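Side-chain contacts in penicillin-binding protein 2 (Pbp2) (Helicobacter pylori, PDB 5LP5), which forms a complex with MreC in cell-wall synthesis and, as a penicillin-binding transpeptidase, probably cross-links peptidoglycan during cell-shape maintenance: residues V390-K395 against G435-T440; A446-I451 against W544-L549; L469-P472 against Q477-K480. All blocks are in the same frame, centred on the assembly; numbering follows the deposited sequence.

Interaction 1: residues V390-K395 against G435-T440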
ATOM      1  N   VAL A 390     -31.981  18.189  23.205  1.00 49.55           N
ATOM      2  CA  VAL A 390     -32.154  17.088  22.238  1.00 51.12           C
ATOM      3  C   VAL A 390     -31.119  17.109  21.099  1.00 49.12           C
ATOM      4  O   VAL A 390     -31.288  16.390  20.101  1.00 45.64           O
ATOM      5  CB  VAL A 390     -33.591  17.007  21.643  1.00 53.60           C
ATOM      6  CG1 VAL A 390     -34.627  16.887  22.747  1.00 56.37           C
ATOM      7  CG2 VAL A 390     -33.918  18.190  20.745  1.00 55.64           C
ATOM      8  N   GLY A 391     -30.085  17.948  21.238  1.00 48.40           N
ATOM      9  CA  GLY A 391     -28.857  17.855  20.441  1.00 47.41           C
ATOM     10  C   GLY A 391     -28.675  18.791  19.251  1.00 47.19           C
ATOM     11  O   GLY A 391     -27.931  18.450  18.329  1.00 47.54           O
ATOM     12  N   PHE A 392     -29.329  19.953  19.254  1.00 48.93           N
ATOM     13  CA  PHE A 392     -29.267  20.895  18.103  1.00 49.37           C
ATOM     14  C   PHE A 392     -28.243  22.036  18.232  1.00 52.06           C
ATOM     15  O   PHE A 392     -27.881  22.703  17.226  1.00 52.91           O
ATOM     16  CB  PHE A 392     -30.641  21.513  17.835  1.00 47.70           C
ATOM     17  CG  PHE A 392     -31.521  20.675  16.967  1.00 45.55           C
ATOM     18  CD1 PHE A 392     -32.578  19.971  17.505  1.00 46.07           C
ATOM     19  CD2 PHE A 392     -31.289  20.595  15.610  1.00 43.54           C
ATOM     20  CE1 PHE A 392     -33.398  19.207  16.696  1.00 45.07           C
ATOM     21  CE2 PHE A 392     -32.096  19.827  14.800  1.00 43.18           C
ATOM     22  CZ  PHE A 392     -33.152  19.133  15.342  1.00 43.38           C
ATOM     23  N   GLY A 393     -27.786  22.269  19.454  1.00 51.41           N
ATOM     24  CA  GLY A 393     -26.845  23.361  19.701  1.00 54.07           C
ATOM     25  C   GLY A 393     -25.404  23.008  19.403  1.00 54.29           C
ATOM     26  O   GLY A 393     -24.636  23.840  18.950  1.00 52.81           O
ATOM     27  N   GLU A 394     -25.060  21.750  19.648  1.00 56.72           N
ATOM     28  CA  GLU A 394     -23.686  21.326  19.784  1.00 57.63           C
ATOM     29  C   GLU A 394     -23.330  20.243  18.786  1.00 51.84           C
ATOM     30  O   GLU A 394     -24.174  19.781  18.006  1.00 48.64           O
ATOM     31  CB  GLU A 394     -23.458  20.824  21.220  1.00 63.26           C
ATOM     32  CG  GLU A 394     -23.570  21.916  22.276  1.00 70.94           C
ATOM     33  CD  GLU A 394     -22.568  23.054  22.066  1.00 80.81           C
ATOM     34  OE1 GLU A 394     -21.429  22.789  21.616  1.00 83.85           O
ATOM     35  OE2 GLU A 394     -22.916  24.221  22.352  1.00 91.85           O
ATOM     36  N   LYS A 395     -22.060  19.855  18.815  1.00 49.80           N
ATOM     37  CA  LYS A 395     -21.569  18.765  17.985  1.00 48.05           C
ATOM     38  C   LYS A 395     -22.133  17.444  18.494  1.00 40.66           C
ATOM     39  O   LYS A 395     -22.239  17.254  19.699  1.00 37.92           O
ATOM     40  CB  LYS A 395     -20.042  18.677  18.046  1.00 52.58           C
ATOM     41  CG  LYS A 395     -19.282  19.950  17.732  1.00 56.88           C
ATOM     42  CD  LYS A 395     -17.784  19.660  17.725  1.00 60.66           C
ATOM     43  CE  LYS A 395     -16.962  20.908  17.424  1.00 65.56           C
ATOM     44  NZ  LYS A 395     -15.527  20.595  17.168  1.00 66.05           N
ATOM     45  N   GLY A 435     -36.082  30.589   9.991  1.00 58.24           N
ATOM     46  CA  GLY A 435     -35.408  31.818  10.397  1.00 54.89           C
ATOM     47  C   GLY A 435     -33.937  31.565  10.676  1.00 53.09           C
ATOM     48  O   GLY A 435     -33.233  30.973   9.850  1.00 54.05           O
ATOM     49  N   SER A 436     -33.473  31.971  11.851  1.00 51.90           N
ATOM     50  CA  SER A 436     -32.055  31.844  12.183  1.00 52.23           C
ATOM     51  C   SER A 436     -31.646  30.451  12.741  1.00 52.96           C
ATOM     52  O   SER A 436     -30.606  30.313  13.394  1.00 55.49           O
ATOM     53  CB  SER A 436     -31.656  32.984  13.131  1.00 50.93           C
ATOM     54  OG  SER A 436     -31.564  34.217  12.419  1.00 46.76           O
ATOM     55  N   PHE A 437     -32.445  29.419  12.458  1.00 53.43           N
ATOM     56  CA  PHE A 437     -32.196  28.049  12.964  1.00 51.50           C
ATOM     57  C   PHE A 437     -31.441  27.241  11.910  1.00 47.26           C
ATOM     58  O   PHE A 437     -31.917  27.119  10.782  1.00 41.77           O
ATOM     59  CB  PHE A 437     -33.537  27.352  13.302  1.00 51.51           C
ATOM     60  CG  PHE A 437     -33.428  26.160  14.261  1.00 47.51           C
ATOM     61  CD1 PHE A 437     -32.256  25.429  14.419  1.00 44.77           C
ATOM     62  CD2 PHE A 437     -34.548  25.765  14.997  1.00 47.04           C
ATOM     63  CE1 PHE A 437     -32.204  24.350  15.298  1.00 45.31           C
ATOM     64  CE2 PHE A 437     -34.494  24.692  15.871  1.00 46.34           C
ATOM     65  CZ  PHE A 437     -33.320  23.981  16.021  1.00 45.77           C
ATOM     66  N   LEU A 438     -30.277  26.705  12.293  1.00 45.43           N
ATOM     67  CA  LEU A 438     -29.466  25.837  11.419  1.00 43.23           C
ATOM     68  C   LEU A 438     -28.940  24.556  12.096  1.00 41.60           C
ATOM     69  O   LEU A 438     -28.481  24.566  13.240  1.00 42.83           O
ATOM     70  CB  LEU A 438     -28.283  26.617  10.864  1.00 41.08           C
ATOM     71  CG  LEU A 438     -28.619  27.809   9.995  1.00 40.38           C
ATOM     72  CD1 LEU A 438     -27.331  28.548   9.657  1.00 39.78           C
ATOM     73  CD2 LEU A 438     -29.357  27.368   8.743  1.00 39.99           C
ATOM     74  N   ALA A 439     -28.995  23.455  11.361  1.00 40.13           N
ATOM     75  CA  ALA A 439     -28.506  22.191  11.864  1.00 39.03           C
ATOM     76  C   ALA A 439     -27.786  21.439  10.773  1.00 39.08           C
ATOM     77  O   ALA A 439     -27.892  21.791   9.602  1.00 36.99           O
ATOM     78  CB  ALA A 439     -29.653  21.365  12.402  1.00 39.56           C
ATOM     79  N   THR A 440     -27.028  20.421  11.197  1.00 40.43           N
ATOM     80  CA  THR A 440     -26.332  19.481  10.308  1.00 35.91           C
ATOM     81  C   THR A 440     -27.163  18.215  10.219  1.00 32.02           C
ATOM     82  O   THR A 440     -27.851  17.867  11.168  1.00 31.72           O
ATOM     83  CB  THR A 440     -24.918  19.116  10.842  1.00 37.42           C
ATOM     84  OG1 THR A 440     -24.991  18.607  12.195  1.00 40.28           O
ATOM     85  CG2 THR A 440     -23.972  20.328  10.790  1.00 35.08           C
TER
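A T-shaped aromatic pair between Phe392 and Phe437, with the methyl group of Ala439 beside it, forms a buried apolar contact between two loops of the transpeptidase domain. One loop follows helix 380-389; the other links helices 424-430 and 441-453. Phe437 directs its edge at a face of Phe392, with ring planes at 78° and centroids 5.4 Å apart. Its CZ stands 3.8 Å above the plane of Phe392, displaced toward the rim, and CE1 lies 3.9 Å from Phe392 CD2. Because CG of Phe437 is anti to the main-chain nitrogen (chi1 -160°), the ring extends beside its own carbonyl carbon and reaches the other loop, although its CB does not head there. Ala439 approaches differently: its CB sits in the plane of the Phe392 ring, against the edge formed by CD2 and CE2, at 3.7 Å from CD2. Phe392 is thus met at a face and at an edge by two residues of the same extended segment, while the intervening Leu438 turns its side chain away. Within the penicillin-binding transpeptidase fold these loops connect helices, and the contact closes a chain excursion that includes helices 411-418 and 424-430. Tyr447 of helix 441-453 and Val408 also pack on Phe392, extending the apolar cluster. Backbone hydrogen bonds tie Leu438 to Ile407 and Ala439 to Tyr307. Beyond the cluster the 390-395 loop becomes polar, where Glu394 forms a salt bridge to Arg388 and its carbonyl accepts a hydrogen bond from Gln443.

Interaction 2: residues A446-I451 against W544-L549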
ATOM      1  N   ALA A 446     -28.893  12.205  15.161  1.00 30.08           N
ATOM      2  CA  ALA A 446     -28.711  11.900  16.575  1.00 31.04           C
ATOM      3  C   ALA A 446     -30.018  12.168  17.326  1.00 33.65           C
ATOM      4  O   ALA A 446     -30.466  11.375  18.175  1.00 37.56           O
ATOM      5  CB  ALA A 446     -27.584  12.729  17.158  1.00 30.75           C
ATOM      6  N   TYR A 447     -30.608  13.304  16.992  1.00 34.09           N
ATOM      7  CA  TYR A 447     -31.889  13.735  17.530  1.00 36.09           C
ATOM      8  C   TYR A 447     -32.970  12.690  17.290  1.00 38.51           C
ATOM      9  O   TYR A 447     -33.672  12.295  18.226  1.00 45.29           O
ATOM     10  CB  TYR A 447     -32.242  15.104  16.889  1.00 35.12           C
ATOM     11  CG  TYR A 447     -33.696  15.521  16.836  1.00 34.02           C
ATOM     12  CD1 TYR A 447     -34.406  15.834  17.992  1.00 34.60           C
ATOM     13  CD2 TYR A 447     -34.333  15.664  15.612  1.00 33.51           C
ATOM     14  CE1 TYR A 447     -35.729  16.247  17.933  1.00 35.30           C
ATOM     15  CE2 TYR A 447     -35.649  16.070  15.534  1.00 35.08           C
ATOM     16  CZ  TYR A 447     -36.351  16.366  16.694  1.00 36.04           C
ATOM     17  OH  TYR A 447     -37.659  16.798  16.585  1.00 35.11           O
ATOM     18  N   THR A 448     -33.101  12.225  16.048  1.00 38.25           N
ATOM     19  CA  THR A 448     -34.088  11.186  15.716  1.00 39.55           C
ATOM     20  C   THR A 448     -33.903   9.863  16.521  1.00 40.14           C
ATOM     21  O   THR A 448     -34.882   9.226  16.907  1.00 41.33           O
ATOM     22  CB  THR A 448     -34.051  10.869  14.212  1.00 38.13           C
ATOM     23  OG1 THR A 448     -34.221  12.079  13.470  1.00 37.10           O
ATOM     24  CG2 THR A 448     -35.129   9.860  13.843  1.00 37.66           C
ATOM     25  N   GLY A 449     -32.656   9.465  16.762  1.00 38.66           N
ATOM     26  CA  GLY A 449     -32.370   8.276  17.547  1.00 40.49           C
ATOM     27  C   GLY A 449     -32.522   8.473  19.053  1.00 43.32           C
ATOM     28  O   GLY A 449     -32.607   7.498  19.803  1.00 41.35           O
ATOM     29  N   LEU A 450     -32.519   9.725  19.510  1.00 44.21           N
ATOM     30  CA  LEU A 450     -32.890  10.024  20.891  1.00 46.57           C
ATOM     31  C   LEU A 450     -34.393   9.821  21.109  1.00 50.07           C
ATOM     32  O   LEU A 450     -34.818   9.224  22.107  1.00 58.94           O
ATOM     33  CB  LEU A 450     -32.498  11.448  21.272  1.00 45.24           C
ATOM     34  CG  LEU A 450     -32.925  11.930  22.666  1.00 45.38           C
ATOM     35  CD1 LEU A 450     -32.355  11.058  23.763  1.00 44.66           C
ATOM     36  CD2 LEU A 450     -32.478  13.364  22.892  1.00 46.89           C
ATOM     37  N   ILE A 451     -35.199  10.324  20.183  1.00 49.34           N
ATOM     38  CA  ILE A 451     -36.653  10.155  20.260  1.00 48.94           C
ATOM     39  C   ILE A 451     -36.962   8.669  20.337  1.00 48.03           C
ATOM     40  O   ILE A 451     -37.609   8.204  21.265  1.00 50.33           O
ATOM     41  CB  ILE A 451     -37.368  10.778  19.027  1.00 50.31           C
ATOM     42  CG1 ILE A 451     -37.191  12.297  19.008  1.00 51.38           C
ATOM     43  CG2 ILE A 451     -38.855  10.420  18.958  1.00 48.61           C
ATOM     44  CD1 ILE A 451     -37.608  12.985  20.289  1.00 53.71           C
ATOM     45  N   TRP A 544     -36.298  17.543   3.764  1.00 47.25           N
ATOM     46  CA  TRP A 544     -35.854  16.676   4.843  1.00 45.61           C
ATOM     47  C   TRP A 544     -36.804  15.497   5.001  1.00 46.86           C
ATOM     48  O   TRP A 544     -37.991  15.583   4.655  1.00 45.40           O
ATOM     49  CB  TRP A 544     -35.840  17.418   6.184  1.00 45.26           C
ATOM     50  CG  TRP A 544     -34.672  18.312   6.448  1.00 43.67           C
ATOM     51  CD1 TRP A 544     -34.608  19.661   6.242  1.00 42.75           C
ATOM     52  CD2 TRP A 544     -33.412  17.935   7.003  1.00 41.92           C
ATOM     53  NE1 TRP A 544     -33.389  20.142   6.624  1.00 41.93           N
ATOM     54  CE2 TRP A 544     -32.632  19.107   7.096  1.00 41.36           C
ATOM     55  CE3 TRP A 544     -32.859  16.722   7.419  1.00 39.21           C
ATOM     56  CZ2 TRP A 544     -31.332  19.097   7.582  1.00 38.83           C
ATOM     57  CZ3 TRP A 544     -31.576  16.719   7.917  1.00 37.41           C
ATOM     58  CH2 TRP A 544     -30.827  17.891   7.992  1.00 37.53           C
ATOM     59  N   ILE A 545     -36.264  14.408   5.546  1.00 47.12           N
ATOM     60  CA  ILE A 545     -37.043  13.309   6.098  1.00 46.09           C
ATOM     61  C   ILE A 545     -36.116  12.532   7.019  1.00 43.98           C
ATOM     62  O   ILE A 545     -35.009  12.165   6.638  1.00 44.50           O
ATOM     63  CB  ILE A 545     -37.626  12.388   5.006  1.00 48.22           C
ATOM     64  CG1 ILE A 545     -38.497  11.279   5.621  1.00 47.65           C
ATOM     65  CG2 ILE A 545     -36.514  11.815   4.129  1.00 48.43           C
ATOM     66  CD1 ILE A 545     -39.502  10.683   4.659  1.00 47.32           C
ATOM     67  N   THR A 546     -36.552  12.331   8.253  1.00 42.82           N
ATOM     68  CA  THR A 546     -35.803  11.536   9.209  1.00 39.34           C
ATOM     69  C   THR A 546     -36.774  10.503   9.733  1.00 39.52           C
ATOM     70  O   THR A 546     -37.958  10.652   9.594  1.00 41.19           O
ATOM     71  CB  THR A 546     -35.201  12.409  10.320  1.00 37.97           C
ATOM     72  OG1 THR A 546     -34.217  11.671  11.044  1.00 34.90           O
ATOM     73  CG2 THR A 546     -36.272  12.900  11.268  1.00 40.42           C
ATOM     74  N   ALA A 547     -36.267   9.415  10.280  1.00 42.73           N
ATOM     75  CA  ALA A 547     -37.114   8.254  10.583  1.00 44.13           C
ATOM     76  C   ALA A 547     -36.380   7.201  11.412  1.00 40.77           C
ATOM     77  O   ALA A 547     -35.165   7.073  11.302  1.00 40.30           O
ATOM     78  CB  ALA A 547     -37.636   7.631   9.286  1.00 45.14           C
ATOM     79  N   PHE A 548     -37.126   6.468  12.243  1.00 40.03           N
ATOM     80  CA  PHE A 548     -36.587   5.301  12.949  1.00 39.87           C
ATOM     81  C   PHE A 548     -37.329   4.000  12.611  1.00 42.07           C
ATOM     82  O   PHE A 548     -38.505   3.998  12.218  1.00 42.88           O
ATOM     83  CB  PHE A 548     -36.553   5.521  14.454  1.00 38.05           C
ATOM     84  CG  PHE A 548     -37.901   5.586  15.099  1.00 38.31           C
ATOM     85  CD1 PHE A 548     -38.486   4.453  15.621  1.00 38.48           C
ATOM     86  CD2 PHE A 548     -38.562   6.798  15.231  1.00 39.06           C
ATOM     87  CE1 PHE A 548     -39.721   4.517  16.246  1.00 39.91           C
ATOM     88  CE2 PHE A 548     -39.788   6.874  15.859  1.00 39.67           C
ATOM     89  CZ  PHE A 548     -40.370   5.727  16.369  1.00 40.38           C
ATOM     90  N   LEU A 549     -36.619   2.892  12.758  1.00 41.48           N
ATOM     91  CA  LEU A 549     -37.157   1.613  12.362  1.00 42.12           C
ATOM     92  C   LEU A 549     -36.478   0.469  13.107  1.00 40.64           C
ATOM     93  O   LEU A 549     -35.322   0.566  13.502  1.00 38.46           O
ATOM     94  CB  LEU A 549     -37.005   1.409  10.848  1.00 41.79           C
ATOM     95  CG  LEU A 549     -35.595   1.178  10.298  1.00 41.12           C
ATOM     96  CD1 LEU A 549     -35.630   0.487   8.951  1.00 42.43           C
ATOM     97  CD2 LEU A 549     -34.865   2.494  10.205  1.00 40.87           C
TER
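Thr448 and Thr546 meet tip to tip between helix 441-453 and strand 542-549, at the centre of a buried helix-on-sheet contact. Thr448 contributes the largest share of the surface buried here, and its methyl lies alongside the strand backbone, CG2 being 3.8 Å from Ala547 N. The hydroxyl oxygens, Thr448 OG1 and Thr546 OG1, are modelled 2.5 Å apart, so short at this resolution that the hydrogen bond between them should be regarded as doubtful in detail. Each oxygen also has a hydrogen-bonding partner in its own neighbourhood: the carbonyl of Val444 for Thr448 and the hydroxyl of Thr559 for Thr546. If the central bond is real, the hydroxyls would link the helix to the adjoining strand 556-562. A chi1 of -166° sets the Thr546 oxygen beside its own carbonyl carbon, from where it faces the helix.

Packing between the two segments is looser farther along the strand. Phe548 heads toward the helix, yet its side chain comes no nearer than 4.6 Å to the helical segment, at CB against Thr448 CG2, and Ile451 bends its outer branch away. This side is not open to solvent; Met488 of helix 475-493 packs on both Phe548 and Ile451, while Arg485 also touches Phe548. The short segments run in broadly the same direction, with an angle of 38° between them and an axial separation of 8.1 Å.

Strand 542-549 lies between 511-517 and 556-562, and Thr546 pairs through its backbone with Lys513, part of a probable KTG motif. Packing of a helix on this five-stranded antiparallel sheet is characteristic of the transpeptidase fold shared by penicillin-binding proteins and serine beta-lactamases.

Interaction 3: residues L469-P472 against Q477-K480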
ATOM      1  N   LEU A 469     -23.576   5.636  25.383  1.00 55.25           N
ATOM      2  CA  LEU A 469     -24.772   6.421  25.162  1.00 53.62           C
ATOM      3  C   LEU A 469     -24.845   7.505  26.214  1.00 52.62           C
ATOM      4  O   LEU A 469     -24.279   7.369  27.294  1.00 48.42           O
ATOM      5  CB  LEU A 469     -26.018   5.549  25.247  1.00 54.93           C
ATOM      6  CG  LEU A 469     -26.204   4.531  24.134  1.00 58.10           C
ATOM      7  CD1 LEU A 469     -27.450   3.703  24.408  1.00 60.33           C
ATOM      8  CD2 LEU A 469     -26.304   5.230  22.785  1.00 60.26           C
ATOM      9  N   LYS A 470     -25.553   8.578  25.878  1.00 55.22           N
ATOM     10  CA  LYS A 470     -25.762   9.697  26.786  1.00 58.59           C
ATOM     11  C   LYS A 470     -27.230   9.823  27.167  1.00 58.64           C
ATOM     12  O   LYS A 470     -28.123   9.562  26.350  1.00 57.01           O
ATOM     13  CB  LYS A 470     -25.298  10.982  26.121  1.00 58.78           C
ATOM     14  CG  LYS A 470     -23.868  10.913  25.666  1.00 59.92           C
ATOM     15  CD  LYS A 470     -23.579  11.972  24.639  1.00 65.90           C
ATOM     16  CE  LYS A 470     -22.082  12.131  24.482  1.00 74.33           C
ATOM     17  NZ  LYS A 470     -21.765  13.327  23.655  1.00 81.90           N
ATOM     18  N   ASP A 471     -27.476  10.255  28.403  1.00 60.86           N
ATOM     19  CA  ASP A 471     -28.834  10.332  28.951  1.00 65.29           C
ATOM     20  C   ASP A 471     -29.195  11.760  29.370  1.00 66.60           C
ATOM     21  O   ASP A 471     -29.264  12.066  30.555  1.00 68.36           O
ATOM     22  CB  ASP A 471     -28.977   9.362  30.141  1.00 65.52           C
ATOM     23  CG  ASP A 471     -30.420   9.106  30.520  1.00 65.98           C
ATOM     24  OD1 ASP A 471     -31.339   9.494  29.750  1.00 67.57           O
ATOM     25  OD2 ASP A 471     -30.633   8.503  31.592  1.00 66.87           O
ATOM     26  N   PRO A 472     -29.456  12.636  28.388  1.00 68.92           N
ATOM     27  CA  PRO A 472     -29.727  14.044  28.673  1.00 69.80           C
ATOM     28  C   PRO A 472     -31.195  14.344  28.996  1.00 69.54           C
ATOM     29  O   PRO A 472     -31.588  15.513  29.007  1.00 73.46           O
ATOM     30  CB  PRO A 472     -29.314  14.737  27.367  1.00 71.27           C
ATOM     31  CG  PRO A 472     -29.578  13.718  26.307  1.00 71.28           C
ATOM     32  CD  PRO A 472     -29.509  12.356  26.941  1.00 72.11           C
ATOM     33  N   GLN A 477     -39.729  13.741  30.594  1.00 69.46           N
ATOM     34  CA  GLN A 477     -39.485  13.832  29.162  1.00 70.50           C
ATOM     35  C   GLN A 477     -39.507  12.464  28.482  1.00 74.14           C
ATOM     36  O   GLN A 477     -40.097  12.323  27.412  1.00 74.77           O
ATOM     37  CB  GLN A 477     -38.151  14.522  28.884  1.00 67.91           C
ATOM     38  CG  GLN A 477     -38.162  16.015  29.152  1.00 64.75           C
ATOM     39  CD  GLN A 477     -36.767  16.590  29.144  1.00 62.02           C
ATOM     40  OE1 GLN A 477     -35.908  16.170  29.920  1.00 60.05           O
ATOM     41  NE2 GLN A 477     -36.531  17.548  28.260  1.00 58.43           N
ATOM     42  N   LYS A 478     -38.876  11.468  29.103  1.00 75.37           N
ATOM     43  CA  LYS A 478     -38.834  10.119  28.541  1.00 76.86           C
ATOM     44  C   LYS A 478     -40.233   9.526  28.336  1.00 75.35           C
ATOM     45  O   LYS A 478     -40.517   8.946  27.282  1.00 75.61           O
ATOM     46  CB  LYS A 478     -37.989   9.202  29.418  1.00 83.18           C
ATOM     47  CG  LYS A 478     -36.494   9.475  29.346  1.00 86.00           C
ATOM     48  CD  LYS A 478     -35.720   8.464  30.174  1.00 89.45           C
ATOM     49  CE  LYS A 478     -34.226   8.731  30.184  1.00 88.25           C
ATOM     50  NZ  LYS A 478     -33.541   7.638  30.930  1.00 89.09           N
ATOM     51  N   LYS A 479     -41.105   9.686  29.330  1.00 72.78           N
ATOM     52  CA  LYS A 479     -42.488   9.217  29.210  1.00 73.03           C
ATOM     53  C   LYS A 479     -43.202   9.826  28.006  1.00 69.49           C
ATOM     54  O   LYS A 479     -43.890   9.129  27.256  1.00 72.60           O
ATOM     55  CB  LYS A 479     -43.306   9.522  30.471  1.00 76.17           C
ATOM     56  CG  LYS A 479     -44.812   9.356  30.235  1.00 80.61           C
ATOM     57  CD  LYS A 479     -45.654   9.132  31.483  1.00 84.46           C
ATOM     58  CE  LYS A 479     -46.907   8.327  31.123  1.00 84.35           C
ATOM     59  NZ  LYS A 479     -47.767   7.995  32.286  1.00 85.15           N
ATOM     60  N   LYS A 480     -43.034  11.128  27.824  1.00 68.02           N
ATOM     61  CA  LYS A 480     -43.684  11.832  26.727  1.00 67.54           C
ATOM     62  C   LYS A 480     -43.154  11.416  25.354  1.00 65.41           C
ATOM     63  O   LYS A 480     -43.818  11.637  24.342  1.00 62.32           O
ATOM     64  CB  LYS A 480     -43.549  13.339  26.917  1.00 69.90           C
ATOM     65  CG  LYS A 480     -44.242  13.859  28.164  1.00 77.34           C
ATOM     66  CD  LYS A 480     -45.740  13.577  28.161  1.00 82.08           C
ATOM     67  CE  LYS A 480     -46.348  13.698  29.551  1.00 83.47           C
ATOM     68  NZ  LYS A 480     -47.748  13.204  29.547  1.00 84.08           N
TER
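The backbones of Pro472 and Gln477 remain well apart, with 9.8 Å between their CA atoms, as the 469-472 loop leads through a short connection into helix 475-493. Asp471 and Lys478 span this separation with a salt bridge between the loop and the beginning of the helix, on the periphery of the transpeptidase domain. The contact is local in sequence and joins the helix to the chain that introduces it.

Lys478 provides most of the reach. Its side chain leaves the helix toward the loop and stays extended beyond CG, carrying the ammonium group to Asp471. In the aspartate, a chi1 of -165° places the carboxylate beside its own carbonyl carbon and swings it toward the helix, even though CB is not aimed there. The two side chains cross at about a right angle, and the extended chain brings only CE and NZ of the lysine against the carboxylate. Since Asp471 is exposed and Lys478 only partly covered, solvent probably weakens this ion pair relative to a buried one.

Pro472 and Gln477 form a more distant margin to the contact. Gln477 directs its amide away from the salt bridge: NE2 donates to Glu389, at the end of helix 380-389, and the side chain packs on Leu319 of helix 314-324. Its backbone N bonds to the side chain of Asn474, just before the helix. Lys480, farther along the helix, forms a separate salt bridge with Glu329.

In the ion pair, Lys478 NZ sits about equally far from both carboxylate oxygens of Asp471, 3.1 Å from OD1 as from OD2; the hydrogen bond goes to OD2, met on its syn side, 18° out of the carboxylate plane.

All three contacts belong to the transpeptidase domain. Interactions 1 and 2 have centres 14 Å apart and touch directly: Val390 CA lies 3.8 Å from Leu450 CD2, so helix 441-453 ties the loops of interaction 1 to the central sheet. Both segments of interaction 1 precede those of interaction 2 in the chain. Interaction 3 falls in the long sequence interval between the segments of interaction 2, 14 Å from it between centres and 18 Å from interaction 1. Its helix 475-493 is joined to strand 511-517 of the same sheet by the Cys492-Cys512 disulfide. The contacts pass from an apolar loop cluster, through a helix-sheet interface with buried hydroxyls, to a peripheral ion pair.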